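Local coordinates for protein dehydrogenase (Thermotoga maritima, PDB 3EZY) that catalyses the NAD(+)-dependent oxidation of myo-inositol to scyllo-inosose and thus probably serves in myo-inositol degradation, at residues I5-L10 and A27-I32; V189-A194 and V216-S221. One frame throughout, in Å; residues are numbered along the deposited sequence.

Interaction 1 (I5-L10 and A27-I32); sequences IGVIGL and AILYAI
Ile5 and Val7 of one strand bond through their backbones to 27-32, which runs beside them in parallel. Ile5 N donates to Ile28 O at 2.9 Å, nearly straight at 170°. The carbonyl of Ile5 takes two N-H groups. Tyr30 N donates to Ile5 O at 2.9 Å, and Ala31 N adds a weak bond at 3.4 Å to the same oxygen. This double grip marks a beta bulge at Tyr30: Ile5 pairs with Leu29, but Gly6 already pairs with Ala31. Past the bulge, Val7 N donates to Ala31 O at 3.0 Å. Gly6 CA also comes to 3.3 Å from Ala31 O, a CA-H...O contact.

The side chains of Ile5, Val7, Leu29 and Ile32 share one face of the sheet. There CG2 of Val7 meets CD1 of Leu29 at 3.6 Å, the two side chains crossing at about a right angle. The Leu29 branch gets there because CG stands anti to the backbone N (chi1 -179°), which brings CD1 against Val7. Beyond the strand end, Leu10 turns back to 27-32. Its CD1 lies 4.0 Å from CD1 of Ile32.

Further out, Ile5 and Val7 pack on Leu69 of strand 67-70, and Ala31 on Leu59 of helix 56-61. The Tyr30 ring reaches past the strand pair, and its OH is hydrogen-bonded to Asn64 ND2. Asp34 OD2 accepts a bond from Leu10 N, so the turn after strand 3-8 is tied to the residue just past strand 27-33.

Strand 3-8, helix 12-20 and strand 27-33 form a beta-alpha-beta unit. Gly9 begins a GxGxxG pattern in its first turn, consistent with the dinucleotide-binding turn of an NAD-binding Rossmann fold.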
ATOM      1  N   ILE A   5     -31.938  -2.126  30.234  1.00 27.66           N
ATOM      2  CA  ILE A   5     -30.920  -3.190  30.224  1.00 25.71           C
ATOM      3  C   ILE A   5     -30.210  -3.283  31.561  1.00 24.51           C
ATOM      4  O   ILE A   5     -29.893  -2.262  32.164  1.00 23.92           O
ATOM      5  CB  ILE A   5     -29.859  -2.885  29.121  1.00 25.70           C
ATOM      6  CG1 ILE A   5     -30.585  -2.715  27.770  1.00 26.78           C
ATOM      7  CG2 ILE A   5     -28.810  -4.010  29.030  1.00 24.42           C
ATOM      8  CD1 ILE A   5     -30.780  -3.994  27.061  1.00 27.07           C
ATOM      9  N   GLY A   6     -29.955  -4.511  32.010  1.00 23.87           N
ATOM     10  CA  GLY A   6     -29.093  -4.766  33.165  1.00 22.70           C
ATOM     11  C   GLY A   6     -27.795  -5.451  32.724  1.00 22.98           C
ATOM     12  O   GLY A   6     -27.805  -6.365  31.910  1.00 23.00           O
ATOM     13  N   VAL A   7     -26.669  -4.988  33.253  1.00 21.92           N
ATOM     14  CA  VAL A   7     -25.374  -5.550  32.932  1.00 21.25           C
ATOM     15  C   VAL A   7     -24.790  -6.261  34.150  1.00 21.63           C
ATOM     16  O   VAL A   7     -24.670  -5.672  35.223  1.00 22.38           O
ATOM     17  CB  VAL A   7     -24.376  -4.436  32.484  1.00 20.48           C
ATOM     18  CG1 VAL A   7     -23.001  -5.044  32.134  1.00 19.35           C
ATOM     19  CG2 VAL A   7     -24.934  -3.666  31.289  1.00 18.98           C
ATOM     20  N   ILE A   8     -24.480  -7.543  34.011  1.00 21.54           N
ATOM     21  CA  ILE A   8     -23.835  -8.275  35.085  1.00 20.98           C
ATOM     22  C   ILE A   8     -22.346  -8.450  34.794  1.00 21.99           C
ATOM     23  O   ILE A   8     -21.957  -8.974  33.732  1.00 20.55           O
ATOM     24  CB  ILE A   8     -24.454  -9.673  35.256  1.00 21.87           C
ATOM     25  CG1 ILE A   8     -25.942  -9.535  35.550  1.00 20.88           C
ATOM     26  CG2 ILE A   8     -23.752 -10.439  36.378  1.00 19.93           C
ATOM     27  CD1 ILE A   8     -26.663 -10.871  35.543  1.00 22.64           C
ATOM     28  N   GLY A   9     -21.496  -8.018  35.726  1.00 21.96           N
ATOM     29  CA  GLY A   9     -20.060  -8.178  35.527  1.00 22.29           C
ATOM     30  C   GLY A   9     -19.489  -6.884  34.967  1.00 23.10           C
ATOM     31  O   GLY A   9     -19.769  -6.494  33.848  1.00 23.78           O
ATOM     32  N   LEU A  10     -18.689  -6.193  35.767  1.00 23.63           N
ATOM     33  CA  LEU A  10     -18.136  -4.929  35.319  1.00 24.01           C
ATOM     34  C   LEU A  10     -16.624  -5.066  35.148  1.00 24.48           C
ATOM     35  O   LEU A  10     -15.853  -4.291  35.708  1.00 25.28           O
ATOM     36  CB  LEU A  10     -18.472  -3.830  36.307  1.00 22.95           C
ATOM     37  CG  LEU A  10     -19.949  -3.518  36.486  1.00 25.77           C
ATOM     38  CD1 LEU A  10     -20.104  -2.580  37.718  1.00 26.47           C
ATOM     39  CD2 LEU A  10     -20.603  -2.926  35.247  1.00 23.85           C
ATOM     40  N   ALA A  27     -32.329   2.436  24.299  1.00 46.26           N
ATOM     41  CA  ALA A  27     -31.920   1.453  25.279  1.00 43.24           C
ATOM     42  C   ALA A  27     -31.286   2.227  26.440  1.00 41.28           C
ATOM     43  O   ALA A  27     -30.494   3.134  26.211  1.00 40.84           O
ATOM     44  CB  ALA A  27     -30.929   0.482  24.666  1.00 43.59           C
ATOM     45  N   ILE A  28     -31.644   1.930  27.679  1.00 38.40           N
ATOM     46  CA  ILE A  28     -30.885   2.558  28.760  1.00 36.76           C
ATOM     47  C   ILE A  28     -30.281   1.579  29.727  1.00 34.02           C
ATOM     48  O   ILE A  28     -30.819   0.504  29.972  1.00 33.16           O
ATOM     49  CB  ILE A  28     -31.650   3.618  29.612  1.00 37.92           C
ATOM     50  CG1 ILE A  28     -32.770   2.982  30.448  1.00 38.89           C
ATOM     51  CG2 ILE A  28     -32.104   4.836  28.775  1.00 39.66           C
ATOM     52  CD1 ILE A  28     -32.921   3.662  31.775  1.00 41.62           C
ATOM     53  N   LEU A  29     -29.170   2.003  30.295  1.00 31.44           N
ATOM     54  CA  LEU A  29     -28.532   1.273  31.377  1.00 30.33           C
ATOM     55  C   LEU A  29     -29.321   1.523  32.662  1.00 29.74           C
ATOM     56  O   LEU A  29     -29.219   2.591  33.242  1.00 28.18           O
ATOM     57  CB  LEU A  29     -27.112   1.774  31.578  1.00 29.60           C
ATOM     58  CG  LEU A  29     -26.312   1.063  32.679  1.00 29.66           C
ATOM     59  CD1 LEU A  29     -26.162  -0.446  32.397  1.00 22.84           C
ATOM     60  CD2 LEU A  29     -24.970   1.707  32.735  1.00 28.03           C
ATOM     61  N   TYR A  30     -30.086   0.524  33.098  1.00 28.73           N
ATOM     62  CA  TYR A  30     -30.950   0.680  34.260  1.00 27.64           C
ATOM     63  C   TYR A  30     -30.322   0.090  35.505  1.00 26.80           C
ATOM     64  O   TYR A  30     -30.527   0.612  36.605  1.00 27.01           O
ATOM     65  CB  TYR A  30     -32.317   0.035  34.013  1.00 27.21           C
ATOM     66  CG  TYR A  30     -33.194  -0.039  35.240  1.00 26.06           C
ATOM     67  CD1 TYR A  30     -33.954   1.048  35.632  1.00 30.42           C
ATOM     68  CD2 TYR A  30     -33.260  -1.188  36.007  1.00 28.66           C
ATOM     69  CE1 TYR A  30     -34.756   0.997  36.750  1.00 30.23           C
ATOM     70  CE2 TYR A  30     -34.054  -1.249  37.128  1.00 28.54           C
ATOM     71  CZ  TYR A  30     -34.804  -0.154  37.489  1.00 31.36           C
ATOM     72  OH  TYR A  30     -35.620  -0.207  38.609  1.00 34.84           O
ATOM     73  N   ALA A  31     -29.618  -1.028  35.350  1.00 25.32           N
ATOM     74  CA  ALA A  31     -29.042  -1.728  36.507  1.00 24.25           C
ATOM     75  C   ALA A  31     -27.682  -2.313  36.203  1.00 23.86           C
ATOM     76  O   ALA A  31     -27.414  -2.748  35.091  1.00 23.16           O
ATOM     77  CB  ALA A  31     -29.982  -2.845  37.002  1.00 23.15           C
ATOM     78  N   ILE A  32     -26.833  -2.348  37.220  1.00 23.64           N
ATOM     79  CA  ILE A  32     -25.563  -3.024  37.107  1.00 23.58           C
ATOM     80  C   ILE A  32     -25.385  -3.961  38.288  1.00 24.18           C
ATOM     81  O   ILE A  32     -26.011  -3.784  39.351  1.00 24.55           O
ATOM     82  CB  ILE A  32     -24.371  -2.013  37.048  1.00 22.99           C
ATOM     83  CG1 ILE A  32     -24.407  -1.018  38.246  1.00 20.60           C
ATOM     84  CG2 ILE A  32     -24.325  -1.328  35.697  1.00 22.95           C
ATOM     85  CD1 ILE A  32     -23.165  -0.150  38.353  1.00 21.17           C
TER

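Interaction 2 (V189-A194 and V216-S221)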
ATOM      1  N   VAL A 189     -18.029 -26.713   9.017  1.00 29.27           N
ATOM      2  CA  VAL A 189     -16.802 -27.514   9.071  1.00 30.21           C
ATOM      3  C   VAL A 189     -17.088 -28.984   9.417  1.00 32.02           C
ATOM      4  O   VAL A 189     -17.859 -29.290  10.331  1.00 33.90           O
ATOM      5  CB  VAL A 189     -15.866 -26.981  10.130  1.00 29.57           C
ATOM      6  CG1 VAL A 189     -14.550 -27.805  10.180  1.00 29.72           C
ATOM      7  CG2 VAL A 189     -15.610 -25.532   9.896  1.00 28.62           C
ATOM      8  N   GLU A 190     -16.422 -29.908   8.746  1.00 31.34           N
ATOM      9  CA  GLU A 190     -16.687 -31.303   9.011  1.00 31.46           C
ATOM     10  C   GLU A 190     -15.541 -31.972   9.724  1.00 29.80           C
ATOM     11  O   GLU A 190     -15.755 -32.931  10.456  1.00 28.31           O
ATOM     12  CB  GLU A 190     -16.926 -32.016   7.693  1.00 32.34           C
ATOM     13  CG  GLU A 190     -17.762 -31.173   6.759  1.00 38.07           C
ATOM     14  CD  GLU A 190     -19.198 -31.641   6.656  1.00 45.33           C
ATOM     15  OE1 GLU A 190     -20.015 -31.365   7.572  1.00 48.31           O
ATOM     16  OE2 GLU A 190     -19.501 -32.280   5.632  1.00 45.91           O
ATOM     17  N   GLU A 191     -14.328 -31.453   9.510  1.00 28.28           N
ATOM     18  CA  GLU A 191     -13.125 -32.051  10.038  1.00 27.94           C
ATOM     19  C   GLU A 191     -12.050 -30.999  10.388  1.00 26.25           C
ATOM     20  O   GLU A 191     -11.937 -29.973   9.723  1.00 25.26           O
ATOM     21  CB  GLU A 191     -12.595 -32.996   8.956  1.00 29.61           C
ATOM     22  CG  GLU A 191     -11.619 -34.018   9.393  1.00 34.80           C
ATOM     23  CD  GLU A 191     -11.628 -35.200   8.427  1.00 43.14           C
ATOM     24  OE1 GLU A 191     -11.258 -36.312   8.857  1.00 48.30           O
ATOM     25  OE2 GLU A 191     -12.022 -35.010   7.252  1.00 43.54           O
ATOM     26  N   VAL A 192     -11.251 -31.268  11.407  1.00 23.80           N
ATOM     27  CA  VAL A 192     -10.261 -30.325  11.859  1.00 24.69           C
ATOM     28  C   VAL A 192      -8.942 -31.042  12.157  1.00 23.62           C
ATOM     29  O   VAL A 192      -8.937 -32.171  12.652  1.00 24.35           O
ATOM     30  CB  VAL A 192     -10.778 -29.651  13.147  1.00 24.64           C
ATOM     31  CG1 VAL A 192      -9.711 -28.947  13.878  1.00 28.30           C
ATOM     32  CG2 VAL A 192     -11.944 -28.699  12.834  1.00 27.25           C
ATOM     33  N   PHE A 193      -7.822 -30.390  11.869  1.00 22.37           N
ATOM     34  CA  PHE A 193      -6.519 -30.833  12.350  1.00 21.85           C
ATOM     35  C   PHE A 193      -5.804 -29.669  13.028  1.00 22.15           C
ATOM     36  O   PHE A 193      -5.784 -28.562  12.478  1.00 21.26           O
ATOM     37  CB  PHE A 193      -5.633 -31.297  11.202  1.00 21.69           C
ATOM     38  CG  PHE A 193      -4.214 -31.552  11.626  1.00 21.94           C
ATOM     39  CD1 PHE A 193      -3.864 -32.759  12.161  1.00 22.53           C
ATOM     40  CD2 PHE A 193      -3.254 -30.546  11.549  1.00 22.87           C
ATOM     41  CE1 PHE A 193      -2.595 -33.005  12.576  1.00 20.96           C
ATOM     42  CE2 PHE A 193      -1.953 -30.770  11.954  1.00 23.27           C
ATOM     43  CZ  PHE A 193      -1.612 -32.001  12.491  1.00 25.28           C
ATOM     44  N   ALA A 194      -5.195 -29.902  14.178  1.00 21.16           N
ATOM     45  CA  ALA A 194      -4.587 -28.817  14.900  1.00 21.45           C
ATOM     46  C   ALA A 194      -3.212 -29.206  15.384  1.00 22.45           C
ATOM     47  O   ALA A 194      -2.991 -30.362  15.749  1.00 23.33           O
ATOM     48  CB  ALA A 194      -5.498 -28.388  16.107  1.00 20.82           C
ATOM     49  N   VAL A 216      -6.297 -26.591  10.708  1.00 22.04           N
ATOM     50  CA  VAL A 216      -6.798 -26.778   9.365  1.00 22.23           C
ATOM     51  C   VAL A 216      -8.246 -27.201   9.446  1.00 22.99           C
ATOM     52  O   VAL A 216      -8.601 -28.056  10.258  1.00 22.83           O
ATOM     53  CB  VAL A 216      -6.044 -27.917   8.631  1.00 23.36           C
ATOM     54  CG1 VAL A 216      -6.647 -28.138   7.215  1.00 22.12           C
ATOM     55  CG2 VAL A 216      -4.575 -27.609   8.561  1.00 22.82           C
ATOM     56  N   LEU A 217      -9.077 -26.620   8.583  1.00 23.25           N
ATOM     57  CA  LEU A 217     -10.506 -26.883   8.539  1.00 23.60           C
ATOM     58  C   LEU A 217     -10.835 -27.463   7.168  1.00 23.44           C
ATOM     59  O   LEU A 217     -10.372 -26.950   6.161  1.00 23.77           O
ATOM     60  CB  LEU A 217     -11.307 -25.588   8.684  1.00 24.19           C
ATOM     61  CG  LEU A 217     -10.891 -24.633   9.806  1.00 26.47           C
ATOM     62  CD1 LEU A 217     -11.717 -23.321   9.688  1.00 25.32           C
ATOM     63  CD2 LEU A 217     -11.117 -25.294  11.169  1.00 24.53           C
ATOM     64  N   ARG A 218     -11.621 -28.536   7.142  1.00 23.15           N
ATOM     65  CA  ARG A 218     -12.247 -28.997   5.921  1.00 23.16           C
ATOM     66  C   ARG A 218     -13.756 -28.738   6.017  1.00 24.12           C
ATOM     67  O   ARG A 218     -14.480 -29.276   6.914  1.00 24.26           O
ATOM     68  CB  ARG A 218     -11.967 -30.480   5.674  1.00 23.34           C
ATOM     69  CG  ARG A 218     -12.906 -31.075   4.647  1.00 25.97           C
ATOM     70  CD  ARG A 218     -12.571 -32.528   4.331  1.00 29.53           C
ATOM     71  NE  ARG A 218     -11.341 -32.639   3.563  1.00 30.65           N
ATOM     72  CZ  ARG A 218     -11.278 -32.566   2.235  1.00 29.01           C
ATOM     73  NH1 ARG A 218     -12.385 -32.382   1.516  1.00 27.09           N
ATOM     74  NH2 ARG A 218     -10.107 -32.669   1.630  1.00 24.80           N
ATOM     75  N   PHE A 219     -14.239 -27.925   5.097  1.00 23.09           N
ATOM     76  CA  PHE A 219     -15.657 -27.597   5.044  1.00 24.82           C
ATOM     77  C   PHE A 219     -16.459 -28.603   4.219  1.00 25.74           C
ATOM     78  O   PHE A 219     -15.926 -29.333   3.373  1.00 25.56           O
ATOM     79  CB  PHE A 219     -15.848 -26.225   4.431  1.00 24.12           C
ATOM     80  CG  PHE A 219     -15.257 -25.107   5.239  1.00 23.34           C
ATOM     81  CD1 PHE A 219     -16.039 -24.432   6.186  1.00 22.92           C
ATOM     82  CD2 PHE A 219     -13.909 -24.734   5.052  1.00 24.78           C
ATOM     83  CE1 PHE A 219     -15.514 -23.365   6.912  1.00 25.48           C
ATOM     84  CE2 PHE A 219     -13.362 -23.692   5.773  1.00 23.82           C
ATOM     85  CZ  PHE A 219     -14.146 -23.002   6.714  1.00 21.41           C
ATOM     86  N   LYS A 220     -17.763 -28.599   4.451  1.00 27.41           N
ATOM     87  CA  LYS A 220     -18.696 -29.485   3.752  1.00 28.63           C
ATOM     88  C   LYS A 220     -18.489 -29.510   2.235  1.00 27.77           C
ATOM     89  O   LYS A 220     -18.508 -30.571   1.639  1.00 28.98           O
ATOM     90  CB  LYS A 220     -20.118 -29.042   4.097  1.00 29.76           C
ATOM     91  CG  LYS A 220     -21.230 -29.797   3.425  1.00 34.17           C
ATOM     92  CD  LYS A 220     -22.574 -29.247   3.956  1.00 40.75           C
ATOM     93  CE  LYS A 220     -23.709 -29.433   2.951  1.00 43.05           C
ATOM     94  NZ  LYS A 220     -23.935 -30.912   2.755  1.00 45.84           N
ATOM     95  N   SER A 221     -18.252 -28.349   1.625  1.00 27.23           N
ATOM     96  CA  SER A 221     -18.053 -28.230   0.174  1.00 27.08           C
ATOM     97  C   SER A 221     -16.703 -28.765  -0.330  1.00 26.38           C
ATOM     98  O   SER A 221     -16.479 -28.828  -1.536  1.00 25.42           O
ATOM     99  CB  SER A 221     -18.168 -26.749  -0.254  1.00 28.04           C
ATOM    100  OG  SER A 221     -17.039 -25.988   0.221  1.00 28.28           O
TER
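A classic beta bulge interrupts this antiparallel strand pair in the large mixed sheet of the GFO/IDH/MocA C-terminal domain. Two residues, Glu190 and Glu191, stand opposite the single Arg218. Arg218 O therefore takes two donors: Glu190 N at 2.7 Å, almost straight, and Glu191 N in a weak bond at 3.4 Å. Arg218 N donates to Glu191 O at 3.0 Å. Phe193 and Val216 then form a regular hydrogen-bonded pair, with Val216 N 2.7 Å from Phe193 O.

Val192 and Leu217 lie side by side on one face of the sheet, where CG2 of Val192 touches CD2 of Leu217. Helix 306-325 covers Val192 through Leu315, and helix 174-185 covers Leu217 through Phe178 and Ala181.

Glu191, Phe193, Val216 and Arg218 occupy the other face, where a second subunit packs. The ring of Phe193 stacks on Phe193 of that subunit, and Val216 packs on its Val216. Glu191 and Arg218 run alongside each other and point the same way. Their charged groups do not close a salt bridge: Glu191 OE2 stays 4.4 Å from Arg218 NE, with the carboxylate and guanidinium planes 72° apart. Arg218 NE instead makes a salt bridge to Asp195 of the second subunit. The Glu191 carboxylate may add to the negative field around the guanidinium, though it also has a long, weak ion pair with Lys330.

At the bulge, Glu190 bends at chi2 (-104°) and lays its chain over the backbone of Lys220. CG of Glu190 is 3.5 Å from Lys220 N, while the charged ends stay apart. The two methyls of Val189 meet different partners. CG1 approaches Arg218 O, and CG2 rests against the Phe219 ring, 3.7 Å from CE1.

From the N terminus, strand 3-8 leads through helix 12-20 to strand 27-33. Interaction 1 closes this loop early, with 16 residues between its segments. The chain then completes the rest of the Rossmann sheet before entering the mixed sheet of the C-terminal domain. Interaction 2 closes a second loop there, with 21 residues between 189-194 and 216-221. The two contacts follow in series and neither nest nor cross. The centres of interactions 1 and 2 are about 39 Å apart, and the two lie on opposite sides of the chain's centre. One joins neighbouring strands in the nucleotide-binding domain; the other joins two strands of the sheet that meets a second subunit.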